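Local coordinates for FBP protein (Leishmania major, PDB 5OEZ) that probably catalyses the magnesium-dependent hydrolysis of fructose 1,6-bisphosphate to fructose 6-phosphate and phosphate, a step of gluconeogenesis, at residues Y268-N273 / V300-R305; P319-S324 / L330-R335; K40-N45 / V75-A80; A168-Y173 / N178-S183. All coordinates share one frame; numbering follows the deposited sequence.

Contact 1 (Y268-N273 / V300-R305)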
loop_
_atom_site.group_PDB
_atom_site.type_symbol
_atom_site.label_atom_id
_atom_site.label_comp_id
_atom_site.label_asym_id
_atom_site.label_seq_id
_atom_site.Cartn_x
_atom_site.Cartn_y
_atom_site.Cartn_z
ATOM N N TYR C 268 6.974 24.077 27.132
ATOM C CA TYR C 268 8.405 24.321 26.984
ATOM C C TYR C 268 8.683 25.617 27.721
ATOM O O TYR C 268 8.628 26.696 27.120
ATOM C CB TYR C 268 8.864 24.466 25.559
ATOM C CG TYR C 268 9.098 23.198 24.769
ATOM C CD1 TYR C 268 10.125 22.312 25.094
ATOM C CD2 TYR C 268 8.330 22.917 23.641
ATOM C CE1 TYR C 268 10.340 21.149 24.346
ATOM C CE2 TYR C 268 8.551 21.775 22.880
ATOM C CZ TYR C 268 9.551 20.888 23.238
ATOM O OH TYR C 268 9.759 19.753 22.489
ATOM N N PRO C 269 8.964 25.506 29.018
ATOM C CA PRO C 269 9.133 26.681 29.844
ATOM C C PRO C 269 10.456 27.341 29.599
ATOM O O PRO C 269 11.335 26.758 28.980
ATOM C CB PRO C 269 9.129 26.112 31.260
ATOM C CG PRO C 269 9.758 24.779 31.108
ATOM C CD PRO C 269 9.315 24.270 29.750
ATOM N N LYS C 270 10.578 28.571 30.079
ATOM C CA LYS C 270 11.835 29.287 30.028
ATOM C C LYS C 270 12.846 28.533 30.908
ATOM O O LYS C 270 12.513 28.034 31.974
ATOM C CB LYS C 270 11.622 30.711 30.540
ATOM C CG LYS C 270 12.708 31.709 30.166
ATOM C CD LYS C 270 12.717 33.016 30.964
ATOM C CE LYS C 270 11.365 33.698 31.106
ATOM N NZ LYS C 270 10.909 34.357 29.857
ATOM N N ASP C 271 14.070 28.439 30.442
ATOM C CA ASP C 271 15.127 27.855 31.238
ATOM C C ASP C 271 16.417 28.627 31.001
ATOM O O ASP C 271 16.599 29.262 29.949
ATOM C CB ASP C 271 15.264 26.317 31.107
ATOM C CG ASP C 271 15.914 25.855 29.866
ATOM O OD1 ASP C 271 17.016 26.301 29.517
ATOM O OD2 ASP C 271 15.360 24.900 29.329
ATOM N N ALA C 272 17.296 28.560 31.994
ATOM C CA ALA C 272 18.560 29.307 31.996
ATOM C C ALA C 272 19.452 29.105 30.753
ATOM O O ALA C 272 20.143 30.027 30.335
ATOM C CB ALA C 272 19.326 28.990 33.261
ATOM N N ASN C 273 19.437 27.918 30.153
ATOM C CA ASN C 273 20.185 27.718 28.889
ATOM C C ASN C 273 19.704 28.546 27.700
ATOM O O ASN C 273 20.521 28.949 26.854
ATOM C CB ASN C 273 20.079 26.302 28.350
ATOM C CG ASN C 273 21.020 25.339 28.993
ATOM O OD1 ASN C 273 20.767 24.135 29.016
ATOM N ND2 ASN C 273 22.115 25.847 29.515
ATOM N N VAL C 300 -0.269 30.359 25.652
ATOM C CA VAL C 300 0.437 31.559 26.146
ATOM C C VAL C 300 1.949 31.407 26.151
ATOM O O VAL C 300 2.485 30.290 26.152
ATOM C CB VAL C 300 -0.078 32.006 27.522
ATOM C CG1 VAL C 300 -1.566 32.351 27.420
ATOM C CG2 VAL C 300 0.157 30.946 28.591
ATOM N N GLY C 301 2.625 32.553 26.114
ATOM C CA GLY C 301 4.085 32.631 26.168
ATOM C C GLY C 301 4.513 33.196 27.501
ATOM O O GLY C 301 3.846 32.966 28.496
ATOM N N SER C 302 5.595 33.970 27.509
ATOM C CA SER C 302 6.026 34.696 28.721
ATOM C C SER C 302 5.092 35.840 29.139
ATOM O O SER C 302 5.047 36.191 30.303
ATOM C CB SER C 302 7.426 35.279 28.531
ATOM O OG SER C 302 8.387 34.266 28.426
ATOM N N ASN C 303 4.357 36.427 28.197
ATOM C CA ASN C 303 3.526 37.588 28.485
ATOM C C ASN C 303 2.257 37.593 27.627
ATOM O O ASN C 303 2.091 38.424 26.738
ATOM C CB ASN C 303 4.372 38.839 28.234
ATOM C CG ASN C 303 3.643 40.134 28.549
ATOM O OD1 ASN C 303 2.570 40.139 29.155
ATOM N ND2 ASN C 303 4.231 41.246 28.130
ATOM N N GLY C 304 1.346 36.677 27.940
ATOM C CA GLY C 304 0.038 36.603 27.297
ATOM C C GLY C 304 0.035 35.693 26.089
ATOM O O GLY C 304 0.938 34.862 25.901
ATOM N N ARG C 305 -0.985 35.886 25.266
ATOM C CA ARG C 305 -1.229 35.054 24.100
ATOM C C ARG C 305 -0.065 35.093 23.131
ATOM O O ARG C 305 0.411 36.167 22.780
ATOM C CB ARG C 305 -2.501 35.524 23.368
ATOM C CG ARG C 305 -3.800 35.276 24.130
ATOM C CD ARG C 305 -4.959 36.002 23.476
ATOM N NE ARG C 305 -5.285 35.429 22.170
ATOM C CZ ARG C 305 -5.831 36.081 21.141
ATOM N NH1 ARG C 305 -6.128 37.376 21.194
ATOM N NH2 ARG C 305 -6.075 35.427 20.015
#
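K270 and S302 join two surface loops through one polar bond, and the long lysine chain does most of the reaching, since the facing CA atoms of K270 and S302 stand 8.0 Å apart. CB of K270 points toward 300-305, yet CB, CG and CD touch nothing there. The chain runs extended as far as CD, then turns at chi3 (-48°) and again at chi4 (-74°), and this double bend swings the tip across to the serine. CE comes within 4.0 Å of S302 OG. NZ ends the chain and donates a hydrogen bond of 2.9 Å to S302 OG, while staying 3.8 Å from S302 CB. A lysine spans such a gap well, and the short serine offers its oxygen without filling it. Behind S302 the loop is closed by a backbone bond of 2.9 Å from G301 N to G304 O, and glycine suits position 304 because its backbone angles would press a side chain against the preceding carbonyl. S302 also rests on P319. Y268, two residues before K270, binds fructose 6-phosphate in another structure of this protein; the K270-S302 bond itself is a surface link between the loops that follow strands 265-268 and 298-300, at the end of the sheet they form with 317-323.

Contact 2 (P319-S324 / L330-R335)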
loop_
_atom_site.group_PDB
_atom_site.type_symbol
_atom_site.label_atom_id
_atom_site.label_comp_id
_atom_site.label_asym_id
_atom_site.label_seq_id
_atom_site.Cartn_x
_atom_site.Cartn_y
_atom_site.Cartn_z
ATOM N N PRO C 319 8.984 30.760 24.874
ATOM C CA PRO C 319 8.447 29.608 25.601
ATOM C C PRO C 319 6.962 29.445 25.327
ATOM O O PRO C 319 6.325 30.357 24.798
ATOM C CB PRO C 319 8.664 29.987 27.071
ATOM C CG PRO C 319 8.561 31.464 27.075
ATOM C CD PRO C 319 9.123 31.939 25.758
ATOM N N VAL C 320 6.409 28.278 25.653
ATOM C CA VAL C 320 4.988 28.004 25.408
ATOM C C VAL C 320 4.382 27.214 26.566
ATOM O O VAL C 320 5.024 26.321 27.124
ATOM C CB VAL C 320 4.728 27.221 24.064
ATOM C CG1 VAL C 320 5.272 27.985 22.857
ATOM C CG2 VAL C 320 5.322 25.818 24.104
ATOM N N TYR C 321 3.128 27.543 26.864
ATOM C CA TYR C 321 2.269 26.806 27.766
ATOM C C TYR C 321 0.924 26.661 27.046
ATOM O O TYR C 321 0.162 27.626 26.927
ATOM C CB TYR C 321 2.134 27.564 29.094
ATOM C CG TYR C 321 3.457 28.077 29.610
ATOM C CD1 TYR C 321 3.903 29.343 29.255
ATOM C CD2 TYR C 321 4.289 27.285 30.400
ATOM C CE1 TYR C 321 5.120 29.815 29.689
ATOM C CE2 TYR C 321 5.515 27.753 30.841
ATOM C CZ TYR C 321 5.919 29.024 30.499
ATOM O OH TYR C 321 7.134 29.525 30.906
ATOM N N PHE C 322 0.662 25.456 26.546
ATOM C CA PHE C 322 -0.486 25.156 25.673
ATOM C C PHE C 322 -1.382 24.092 26.287
ATOM O O PHE C 322 -0.891 23.085 26.776
ATOM C CB PHE C 322 -0.022 24.545 24.333
ATOM C CG PHE C 322 0.621 25.505 23.362
ATOM C CD1 PHE C 322 0.703 26.872 23.583
ATOM C CD2 PHE C 322 1.130 25.013 22.179
ATOM C CE1 PHE C 322 1.302 27.706 22.647
ATOM C CE2 PHE C 322 1.711 25.841 21.230
ATOM C CZ PHE C 322 1.799 27.190 21.461
ATOM N N GLY C 323 -2.692 24.267 26.169
ATOM C CA GLY C 323 -3.612 23.149 26.310
ATOM C C GLY C 323 -4.970 23.519 26.842
ATOM O O GLY C 323 -5.508 24.600 26.540
ATOM N N SER C 324 -5.517 22.588 27.629
ATOM C CA SER C 324 -6.790 22.756 28.301
ATOM C C SER C 324 -6.781 24.071 29.066
ATOM O O SER C 324 -5.801 24.404 29.745
ATOM C CB SER C 324 -7.017 21.589 29.258
ATOM O OG SER C 324 -7.102 20.356 28.562
ATOM N N LEU C 330 -4.115 27.259 35.812
ATOM C CA LEU C 330 -3.457 26.815 37.037
ATOM C C LEU C 330 -1.953 27.084 36.957
ATOM O O LEU C 330 -1.367 27.563 37.911
ATOM C CB LEU C 330 -3.728 25.328 37.304
ATOM C CG LEU C 330 -3.051 24.696 38.531
ATOM C CD1 LEU C 330 -3.614 25.305 39.791
ATOM C CD2 LEU C 330 -3.207 23.180 38.558
ATOM N N CYS C 331 -1.366 26.798 35.797
ATOM C CA CYS C 331 0.043 27.060 35.524
ATOM C C CYS C 331 0.371 28.547 35.651
ATOM O O CYS C 331 1.318 28.926 36.320
ATOM C CB CYS C 331 0.399 26.551 34.119
ATOM S SG CYS C 331 2.111 26.743 33.594
ATOM N N MET C 332 -0.443 29.395 35.036
ATOM C CA MET C 332 -0.234 30.837 35.114
ATOM C C MET C 332 -0.437 31.398 36.517
ATOM O O MET C 332 0.125 32.443 36.844
ATOM C CB MET C 332 -1.120 31.576 34.097
ATOM C CG MET C 332 -0.692 31.391 32.647
ATOM S SD MET C 332 1.048 31.783 32.294
ATOM C CE MET C 332 1.790 30.154 32.206
ATOM N N ALA C 333 -1.244 30.726 37.336
ATOM C CA ALA C 333 -1.470 31.165 38.712
ATOM C C ALA C 333 -0.200 31.076 39.544
ATOM O O ALA C 333 0.004 31.898 40.429
ATOM C CB ALA C 333 -2.591 30.366 39.356
ATOM N N PHE C 334 0.628 30.070 39.287
ATOM C CA PHE C 334 1.932 29.990 39.944
ATOM C C PHE C 334 2.869 31.123 39.482
ATOM O O PHE C 334 3.601 31.680 40.285
ATOM C CB PHE C 334 2.587 28.621 39.732
ATOM C CG PHE C 334 2.020 27.540 40.600
ATOM C CD1 PHE C 334 0.905 26.800 40.197
ATOM C CD2 PHE C 334 2.590 27.267 41.845
ATOM C CE1 PHE C 334 0.371 25.799 41.011
ATOM C CE2 PHE C 334 2.058 26.292 42.661
ATOM C CZ PHE C 334 0.948 25.547 42.239
ATOM N N ARG C 335 2.844 31.451 38.196
ATOM C CA ARG C 335 3.648 32.561 37.672
ATOM C C ARG C 335 3.178 33.907 38.259
ATOM O O ARG C 335 4.006 34.702 38.712
ATOM C CB ARG C 335 3.586 32.613 36.127
ATOM C CG ARG C 335 4.651 33.486 35.478
ATOM C CD ARG C 335 4.213 34.919 35.130
ATOM N NE ARG C 335 2.800 35.104 34.728
ATOM C CZ ARG C 335 2.314 35.014 33.483
ATOM N NH1 ARG C 335 3.089 34.705 32.440
ATOM N NH2 ARG C 335 1.012 35.213 33.278
#
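In the strand-to-helix unit near the C terminus, strand 317-323 leads straight into helix 325-338, which folds back so that C331 and M332 meet the ring of Y321. The methionine supplies the closer contact. Its methyl CE lies over one face of the phenol ring, 4.0 Å from the ring centroid of Y321 and 23° off the normal, displaced toward the rim where CE is 3.7 Å from CD1. The M332 chain first leaves its helix beside the backbone N, and bends at chi2 (-53°) and at chi3 carry the methyl over the ring; the two side chains cross at about a right angle. C331 approaches from the same side of the ring plane but obliquely, its SG 3.9 Å from Y321 CD2 and 4.8 Å from the centroid of that ring. With CG beside the backbone N, Y321 directs its ring at the helix, and V300 and F229 also pack on it. A broad aromatic surface suits this interface because a compact thiol and a flexible thioether can share it. Cohesion across the contact should come mainly from dispersion between polarisable sulfur and pi electrons and from the CH-pi contact of the M332 methyl, without a directional polar bond.

Contact 3 (K40-N45 / V75-A80)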
loop_
_atom_site.group_PDB
_atom_site.type_symbol
_atom_site.label_atom_id
_atom_site.label_comp_id
_atom_site.label_asym_id
_atom_site.label_seq_id
_atom_site.Cartn_x
_atom_site.Cartn_y
_atom_site.Cartn_z
ATOM N N LYS C 40 2.268 13.479 1.834
ATOM C CA LYS C 40 2.267 12.094 1.367
ATOM C C LYS C 40 3.641 11.633 0.927
ATOM O O LYS C 40 4.006 10.477 1.144
ATOM C CB LYS C 40 1.251 11.910 0.246
ATOM C CG LYS C 40 -0.162 12.021 0.769
ATOM C CD LYS C 40 -1.232 11.733 -0.257
ATOM C CE LYS C 40 -1.266 12.767 -1.357
ATOM N NZ LYS C 40 -2.068 12.206 -2.474
ATOM N N VAL C 41 4.386 12.527 0.287
ATOM C CA VAL C 41 5.747 12.230 -0.126
ATOM C C VAL C 41 6.640 11.988 1.093
ATOM O O VAL C 41 7.443 11.053 1.111
ATOM C CB VAL C 41 6.325 13.355 -1.024
ATOM C CG1 VAL C 41 7.833 13.202 -1.216
ATOM C CG2 VAL C 41 5.634 13.336 -2.379
ATOM N N ILE C 42 6.481 12.819 2.111
ATOM C CA ILE C 42 7.256 12.663 3.356
ATOM C C ILE C 42 6.899 11.365 4.085
ATOM O O ILE C 42 7.772 10.679 4.591
ATOM C CB ILE C 42 7.064 13.878 4.277
ATOM C CG1 ILE C 42 7.697 15.108 3.623
ATOM C CG2 ILE C 42 7.668 13.619 5.649
ATOM C CD1 ILE C 42 7.172 16.425 4.158
ATOM N N GLU C 43 5.610 11.052 4.138
ATOM C CA GLU C 43 5.137 9.792 4.710
ATOM C C GLU C 43 5.777 8.573 4.028
ATOM O O GLU C 43 6.207 7.653 4.719
ATOM C CB GLU C 43 3.611 9.701 4.593
ATOM C CG GLU C 43 2.938 8.769 5.593
ATOM C CD GLU C 43 3.007 7.290 5.240
ATOM O OE1 GLU C 43 3.119 6.928 4.041
ATOM O OE2 GLU C 43 2.913 6.477 6.187
ATOM N N LYS C 44 5.806 8.564 2.690
ATOM C CA LYS C 44 6.417 7.465 1.933
ATOM C C LYS C 44 7.857 7.229 2.412
ATOM O O LYS C 44 8.250 6.090 2.726
ATOM C CB LYS C 44 6.390 7.751 0.415
ATOM C CG LYS C 44 7.288 6.872 -0.464
ATOM C CD LYS C 44 7.849 7.578 -1.708
ATOM C CE LYS C 44 6.932 7.637 -2.897
ATOM N NZ LYS C 44 7.264 6.654 -3.958
ATOM N N ASN C 45 8.627 8.309 2.484
ATOM C CA ASN C 45 10.033 8.228 2.913
ATOM C C ASN C 45 10.200 7.757 4.358
ATOM O O ASN C 45 11.063 6.926 4.646
ATOM C CB ASN C 45 10.732 9.564 2.678
ATOM C CG ASN C 45 10.920 9.847 1.201
ATOM O OD1 ASN C 45 11.738 9.209 0.552
ATOM N ND2 ASN C 45 10.139 10.767 0.656
ATOM N N VAL C 75 16.296 16.908 4.739
ATOM C CA VAL C 75 16.602 17.506 3.455
ATOM C C VAL C 75 15.479 17.204 2.464
ATOM O O VAL C 75 14.976 18.119 1.812
ATOM C CB VAL C 75 17.971 17.024 2.924
ATOM C CG1 VAL C 75 18.214 17.489 1.487
ATOM C CG2 VAL C 75 19.087 17.529 3.832
ATOM N N ILE C 76 15.081 15.934 2.392
ATOM C CA ILE C 76 14.010 15.480 1.498
ATOM C C ILE C 76 12.707 16.211 1.805
ATOM O O ILE C 76 12.047 16.695 0.893
ATOM C CB ILE C 76 13.790 13.945 1.610
ATOM C CG1 ILE C 76 14.958 13.190 0.978
ATOM C CG2 ILE C 76 12.502 13.502 0.922
ATOM C CD1 ILE C 76 15.158 11.810 1.561
ATOM N N SER C 77 12.326 16.252 3.084
ATOM C CA SER C 77 11.110 16.958 3.487
ATOM C C SER C 77 11.109 18.416 3.089
ATOM O O SER C 77 10.087 18.922 2.662
ATOM C CB SER C 77 10.824 16.857 4.976
ATOM O OG SER C 77 10.873 15.508 5.398
ATOM N N ASN C 78 12.248 19.084 3.220
ATOM C CA ASN C 78 12.336 20.492 2.868
ATOM C C ASN C 78 12.168 20.692 1.367
ATOM O O ASN C 78 11.370 21.522 0.932
ATOM C CB ASN C 78 13.668 21.080 3.326
ATOM C CG ASN C 78 13.687 22.589 3.233
ATOM O OD1 ASN C 78 12.757 23.263 3.681
ATOM N ND2 ASN C 78 14.725 23.129 2.621
ATOM N N ILE C 79 12.905 19.905 0.595
ATOM C CA ILE C 79 12.831 19.906 -0.867
ATOM C C ILE C 79 11.394 19.710 -1.389
ATOM O O ILE C 79 10.968 20.394 -2.329
ATOM C CB ILE C 79 13.745 18.804 -1.458
ATOM C CG1 ILE C 79 15.213 19.214 -1.311
ATOM C CG2 ILE C 79 13.443 18.541 -2.943
ATOM C CD1 ILE C 79 16.207 18.093 -1.544
ATOM N N ALA C 80 10.674 18.771 -0.778
ATOM C CA ALA C 80 9.311 18.433 -1.174
ATOM C C ALA C 80 8.360 19.591 -0.958
ATOM O O ALA C 80 7.702 20.047 -1.898
ATOM C CB ALA C 80 8.828 17.220 -0.401
#
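I42 against S77 is the tight centre of this antiparallel helix pair, whose segment axes come within 9.6 Å at an angle of 162°. The two CA atoms, of I42 and S77, are 5.8 Å apart, a closeness that suits a small serine facing a branched isoleucine. Both branches of I42 are used: CG1 and CG2 each lie 3.7 Å from S77 OG, while CD1, carried outward by the extended end of the chain, sits 3.8 Å from S77 CB. With chi1 at -67°, CG1 stands beside the backbone N and CG2 anti to it, and both branches face the hydroxyl. That hydroxyl has its polar partner within its own helix, the carbonyl O of L73, so the isoleucine can pack on it without burying an unmet polar group.

The packing slackens at V41, whose CG1 reaches A80 CB only at 4.2 Å, an apolar touch between two small groups. The flank of N45 and I76 stays close but is partly open to solvent; the two side chains meet at a slant, N45 ND2 being 3.6 Å from I76 CG2. The same amide nitrogen also makes a weak bond back to V41 O, with an N-H...O angle of 124°, so it stays tied to its own helix while resting on I76.

F81 and Y84 of helix 72-87 extend the interface to I42 and V41. S77 packs on P119 and L120 of strand 113-121, L120 being a residue seen to bind manganese. I42 leans on Y173 of strand 167-173, while K40 and K44 form salt bridges to E198 and D193 of the second subunit.

Contact 4 (A168-Y173 / N178-S183)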
loop_
_atom_site.group_PDB
_atom_site.type_symbol
_atom_site.label_atom_id
_atom_site.label_comp_id
_atom_site.label_asym_id
_atom_site.label_seq_id
_atom_site.Cartn_x
_atom_site.Cartn_y
_atom_site.Cartn_z
ATOM N N ALA C 168 -3.725 27.501 9.591
ATOM C CA ALA C 168 -2.639 26.756 10.204
ATOM C C ALA C 168 -2.963 25.273 10.217
ATOM O O ALA C 168 -4.120 24.898 10.271
ATOM C CB ALA C 168 -2.402 27.239 11.633
ATOM N N GLY C 169 -1.939 24.436 10.239
ATOM C CA GLY C 169 -2.160 23.017 10.409
ATOM C C GLY C 169 -0.907 22.260 10.765
ATOM O O GLY C 169 0.192 22.818 10.736
ATOM N N TYR C 170 -1.069 20.969 11.060
ATOM C CA TYR C 170 0.067 20.072 11.184
ATOM C C TYR C 170 -0.257 18.677 10.655
ATOM O O TYR C 170 -1.408 18.334 10.451
ATOM C CB TYR C 170 0.563 20.011 12.624
ATOM C CG TYR C 170 -0.405 19.414 13.606
ATOM C CD1 TYR C 170 -0.577 18.026 13.709
ATOM C CD2 TYR C 170 -1.147 20.224 14.438
ATOM C CE1 TYR C 170 -1.479 17.488 14.618
ATOM C CE2 TYR C 170 -2.057 19.698 15.335
ATOM C CZ TYR C 170 -2.220 18.331 15.420
ATOM O OH TYR C 170 -3.119 17.795 16.303
ATOM N N ALA C 171 0.796 17.913 10.392
ATOM C CA ALA C 171 0.696 16.501 10.086
ATOM C C ALA C 171 1.463 15.694 11.147
ATOM O O ALA C 171 2.540 16.097 11.569
ATOM C CB ALA C 171 1.249 16.226 8.699
ATOM N N VAL C 172 0.891 14.567 11.571
ATOM C CA VAL C 172 1.550 13.636 12.484
ATOM C C VAL C 172 1.790 12.345 11.732
ATOM O O VAL C 172 0.847 11.752 11.225
ATOM C CB VAL C 172 0.671 13.258 13.677
ATOM C CG1 VAL C 172 1.530 12.704 14.809
ATOM C CG2 VAL C 172 -0.127 14.431 14.148
ATOM N N TYR C 173 3.040 11.915 11.676
ATOM C CA TYR C 173 3.426 10.671 11.037
ATOM C C TYR C 173 3.654 9.634 12.133
ATOM O O TYR C 173 4.710 9.585 12.750
ATOM C CB TYR C 173 4.697 10.874 10.207
ATOM C CG TYR C 173 4.651 12.054 9.256
ATOM C CD1 TYR C 173 4.052 11.945 7.993
ATOM C CD2 TYR C 173 5.212 13.290 9.613
ATOM C CE1 TYR C 173 4.000 13.037 7.133
ATOM C CE2 TYR C 173 5.162 14.383 8.753
ATOM C CZ TYR C 173 4.558 14.255 7.511
ATOM O OH TYR C 173 4.531 15.326 6.641
ATOM N N ASN C 178 -2.063 11.658 10.284
ATOM C CA ASN C 178 -3.133 12.606 10.541
ATOM C C ASN C 178 -2.771 13.960 10.033
ATOM O O ASN C 178 -1.603 14.307 9.994
ATOM C CB ASN C 178 -3.376 12.729 12.013
ATOM C CG ASN C 178 -3.849 11.432 12.628
ATOM O OD1 ASN C 178 -3.248 10.917 13.577
ATOM N ND2 ASN C 178 -4.938 10.906 12.104
ATOM N N LEU C 179 -3.781 14.704 9.607
ATOM C CA LEU C 179 -3.625 16.081 9.200
ATOM C C LEU C 179 -4.689 16.877 9.918
ATOM O O LEU C 179 -5.874 16.595 9.777
ATOM C CB LEU C 179 -3.754 16.225 7.683
ATOM C CG LEU C 179 -3.202 17.516 7.074
ATOM C CD1 LEU C 179 -2.754 17.260 5.648
ATOM C CD2 LEU C 179 -4.222 18.642 7.117
ATOM N N VAL C 180 -4.263 17.860 10.705
ATOM C CA VAL C 180 -5.165 18.664 11.521
ATOM C C VAL C 180 -5.015 20.099 11.041
ATOM O O VAL C 180 -3.899 20.568 10.850
ATOM C CB VAL C 180 -4.794 18.509 13.004
ATOM C CG1 VAL C 180 -5.627 19.408 13.904
ATOM C CG2 VAL C 180 -4.963 17.049 13.425
ATOM N N LEU C 181 -6.126 20.800 10.886
ATOM C CA LEU C 181 -6.154 22.032 10.128
ATOM C C LEU C 181 -7.166 22.998 10.711
ATOM O O LEU C 181 -8.211 22.563 11.214
ATOM C CB LEU C 181 -6.574 21.658 8.696
ATOM C CG LEU C 181 -6.768 22.739 7.641
ATOM C CD1 LEU C 181 -5.472 23.496 7.367
ATOM C CD2 LEU C 181 -7.279 22.095 6.371
ATOM N N THR C 182 -6.892 24.301 10.624
ATOM C CA THR C 182 -7.899 25.332 10.915
ATOM C C THR C 182 -7.815 26.446 9.883
ATOM O O THR C 182 -6.726 26.743 9.391
ATOM C CB THR C 182 -7.770 25.933 12.353
ATOM O OG1 THR C 182 -8.841 26.869 12.597
ATOM C CG2 THR C 182 -6.442 26.655 12.575
ATOM N N SER C 183 -8.961 27.066 9.594
ATOM C CA SER C 183 -9.040 28.301 8.788
ATOM C C SER C 183 -9.775 29.427 9.524
ATOM O O SER C 183 -10.299 30.328 8.887
ATOM C CB SER C 183 -9.756 28.023 7.452
ATOM O OG SER C 183 -8.883 27.335 6.585
#
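Y170 and V180 face each other as a hydrogen-bonded antiparallel pair, and their side chains rise side by side in the same direction. V180 CB lies over one face of the tyrosine ring, 3.8 Å from the Y170 centroid and 22° off the normal, a CH-pi contact offset toward the hydroxyl end. Y170 gets there because chi1 of 65° holds CG between the backbone N and the carbonyl carbon, tipping the ring across to its neighbour strand. Its OH, 3.5 Å from V180 CG2, hydrogen-bonds to H257. The compact branched valine suits this place, offering a CH to the ring.

Along the same face A168 CB approaches T182 CG2 at 4.2 Å, and V172 packs beside N178, while T182 OG1 turns to G186 O. The opposite face carries G169, A171, L179 and L181. Here the side chains opposite the leucines are small or absent, and the CA atoms of G169 and L181 come within 4.1 Å, while L181 CD1 folds back to 3.5 Å from A168 O. Glycine suits this close non-hydrogen-bonded pair because a CB at 169 would run into V180 O. Six backbone hydrogen bonds lock the register.

This hairpin lies inside the large N-terminal sheet between strands 132-140 and 187-193. Helices 252-262 and 281-294 pack on the Y170 face. Against the leucine face lies helix 12-18, where L12 and the AMP-binding I16 meet L181.

From the N terminus, contact 3 comes first, closing the excursion from helix 27-47 to helix 72-87, part of which, residues 52-70, is not modelled. Contact 4 follows as a short hairpin, then contact 1 bridges two loops of the C-terminal domain, and contact 2 turns the last strand into the last helix. All four are in series, with none nested or crossed. Contacts 3 and 4 meet where helix 27-47 packs on strand 167-173, tying helix to sheet. Contacts 1 and 2 share backbone bonds from V300 and Y268 to strand 317-323. The centres of contacts 3 and 2, in the N-terminal and C-terminal family regions, lie about 34 Å apart.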